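Probable ubiquitin-conjugating enzyme E2-19 kDa (Caenorhabditis elegans, PDB 1PZV) probably accepts ubiquitin from the E1 activating enzyme as a thioester and passes it on for covalent attachment to other proteins. Local coordinates at residues T46-G51 against K152-C157. Sequence-based numbering, arbitrary orientation.
Sequences TLYEGG and KKVAQC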
loop_
_atom_site.group_PDB
_atom_site.type_symbol
_atom_site.label_atom_id
_atom_site.label_comp_id
_atom_site.label_asym_id
_atom_site.label_seq_id
_atom_site.Cartn_x
_atom_site.Cartn_y
_atom_site.Cartn_z
ATOM N N THR A 46 -5.748 -14.372 1.751
ATOM C CA THR A 46 -4.931 -13.857 0.659
ATOM C C THR A 46 -3.555 -14.441 0.952
ATOM O O THR A 46 -3.286 -14.835 2.088
ATOM C CB THR A 46 -4.836 -12.293 0.649
ATOM O OG1 THR A 46 -3.898 -11.860 1.637
ATOM C CG2 THR A 46 -6.187 -11.658 0.945
ATOM N N LEU A 47 -2.693 -14.512 -0.055
ATOM C CA LEU A 47 -1.357 -15.063 0.142
ATOM C C LEU A 47 -0.588 -14.255 1.172
ATOM O O LEU A 47 0.381 -14.730 1.785
ATOM C CB LEU A 47 -0.596 -15.089 -1.177
ATOM C CG LEU A 47 -1.229 -16.020 -2.204
ATOM C CD1 LEU A 47 -0.406 -15.975 -3.481
ATOM C CD2 LEU A 47 -1.304 -17.437 -1.640
ATOM N N TYR A 48 -1.022 -13.020 1.355
ATOM C CA TYR A 48 -0.396 -12.156 2.328
ATOM C C TYR A 48 -1.352 -12.255 3.508
ATOM O O TYR A 48 -2.397 -11.605 3.517
ATOM C CB TYR A 48 -0.325 -10.737 1.764
ATOM C CG TYR A 48 0.118 -10.703 0.313
ATOM C CD1 TYR A 48 -0.751 -11.081 -0.716
ATOM C CD2 TYR A 48 1.412 -10.309 -0.034
ATOM C CE1 TYR A 48 -0.339 -11.064 -2.047
ATOM C CE2 TYR A 48 1.833 -10.291 -1.363
ATOM C CZ TYR A 48 0.955 -10.669 -2.363
ATOM O OH TYR A 48 1.382 -10.665 -3.679
ATOM N N GLU A 49 -1.026 -13.102 4.480
ATOM C CA GLU A 49 -1.892 -13.278 5.635
ATOM C C GLU A 49 -1.255 -12.857 6.943
ATOM O O GLU A 49 -1.822 -12.036 7.685
ATOM C CB GLU A 49 -2.337 -14.724 5.758
ATOM C CG GLU A 49 -3.717 -15.000 5.210
ATOM C CD GLU A 49 -4.531 -15.889 6.142
ATOM O OE1 GLU A 49 -5.360 -16.680 5.643
ATOM O OE2 GLU A 49 -4.348 -15.789 7.376
ATOM N N GLY A 50 -0.087 -13.417 7.239
ATOM C CA GLY A 50 0.585 -13.064 8.477
ATOM C C GLY A 50 1.662 -12.031 8.238
ATOM O O GLY A 50 2.578 -11.872 9.038
ATOM N N GLY A 51 1.545 -11.312 7.135
ATOM C CA GLY A 51 2.553 -10.330 6.818
ATOM C C GLY A 51 2.470 -9.003 7.540
ATOM O O GLY A 51 1.404 -8.409 7.658
ATOM N N LYS A 152 5.090 -19.665 -3.045
ATOM C CA LYS A 152 6.287 -20.011 -2.296
ATOM C C LYS A 152 7.143 -18.778 -2.008
ATOM O O LYS A 152 7.827 -18.717 -0.990
ATOM C CB LYS A 152 7.095 -21.053 -3.079
ATOM C CG LYS A 152 8.224 -21.707 -2.300
ATOM C CD LYS A 152 9.107 -22.543 -3.222
ATOM C CE LYS A 152 10.456 -22.855 -2.580
ATOM N NZ LYS A 152 11.389 -23.516 -3.536
ATOM N N LYS A 153 7.099 -17.797 -2.903
ATOM C CA LYS A 153 7.871 -16.571 -2.721
ATOM C C LYS A 153 7.133 -15.557 -1.850
ATOM O O LYS A 153 7.762 -14.772 -1.135
ATOM C CB LYS A 153 8.217 -15.960 -4.079
ATOM C CG LYS A 153 9.160 -16.837 -4.875
ATOM C CD LYS A 153 10.493 -16.977 -4.142
ATOM C CE LYS A 153 11.292 -18.190 -4.610
ATOM N NZ LYS A 153 10.623 -19.470 -4.220
ATOM N N VAL A 154 5.801 -15.571 -1.912
ATOM C CA VAL A 154 5.007 -14.670 -1.088
ATOM C C VAL A 154 5.268 -15.115 0.351
ATOM O O VAL A 154 5.435 -14.292 1.246
ATOM C CB VAL A 154 3.476 -14.781 -1.388
ATOM C CG1 VAL A 154 2.695 -13.820 -0.502
ATOM C CG2 VAL A 154 3.202 -14.468 -2.836
ATOM N N ALA A 155 5.326 -16.429 0.556
ATOM C CA ALA A 155 5.570 -16.990 1.880
ATOM C C ALA A 155 6.936 -16.556 2.399
ATOM O O ALA A 155 7.124 -16.342 3.600
ATOM C CB ALA A 155 5.486 -18.505 1.824
ATOM N N GLN A 156 7.891 -16.429 1.489
ATOM C CA GLN A 156 9.225 -16.001 1.875
ATOM C C GLN A 156 9.167 -14.565 2.390
ATOM O O GLN A 156 9.887 -14.206 3.323
ATOM C CB GLN A 156 10.179 -16.097 0.683
ATOM C CG GLN A 156 10.410 -17.523 0.196
ATOM C CD GLN A 156 11.281 -17.583 -1.050
ATOM O OE1 GLN A 156 11.520 -18.661 -1.609
ATOM N NE2 GLN A 156 11.763 -16.420 -1.492
ATOM N N CYS A 157 8.304 -13.753 1.780
ATOM C CA CYS A 157 8.139 -12.356 2.182
ATOM C C CYS A 157 7.361 -12.251 3.503
ATOM O O CYS A 157 7.623 -11.362 4.319
ATOM C CB CYS A 157 7.424 -11.564 1.074
ATOM S SG CYS A 157 8.415 -11.248 -0.433
#
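Val154 of helix 147-161 lays one methyl, CG1, against both Leu47 and Tyr48 in the loop between strands 35-41 and 52-58, and the other, CG2, against Leu47 alone; this small apolar cluster makes up nearly the whole contact. Val154 CG1, anti to the backbone N (chi1 -180°), fits between the base of Leu47 and the ring of Tyr48. There the methyl lies 3.6 Å from CB of Leu47 and also rests against the carbonyl O of that residue. The second branch, CG2, meets Leu47 farther out, 4.0 Å from CD1. The side chains of Val154 and Leu47 cross at about a right angle, and Leu47 also touches Phe150 and Lys151 of the same helix.

The aromatic part of the contact is a CH-pi interaction. Val154 CG1 sits over one face of the Tyr48 ring, 3.8 Å from its centroid and 17° off the ring normal, displaced toward the rim; its closest ring atom is CE2, at 3.7 Å. With CG of Tyr48 anti to its own carbonyl carbon (chi1 -44°), the ring reaches the valine although the CB of Tyr48 does not point at the helix.

No hydrogen bond joins the two segments. The polar end of buried Tyr48 is satisfied beyond them, where OH is hydrogen-bonded to Trp77 O and His78 ND1; the His78 ring also meets the tyrosine ring, with their planes at about 60°. These bonds probably limit movement of the ring against Val154.

The contact lies away from the predicted catalytic cysteine, Cys88, and packs the C-terminal helix against the connection between the second and third strands of the antiparallel meander sheet, an arrangement belonging to the alpha-beta(4)-alpha(3) fold of ubiquitin-conjugating enzymes.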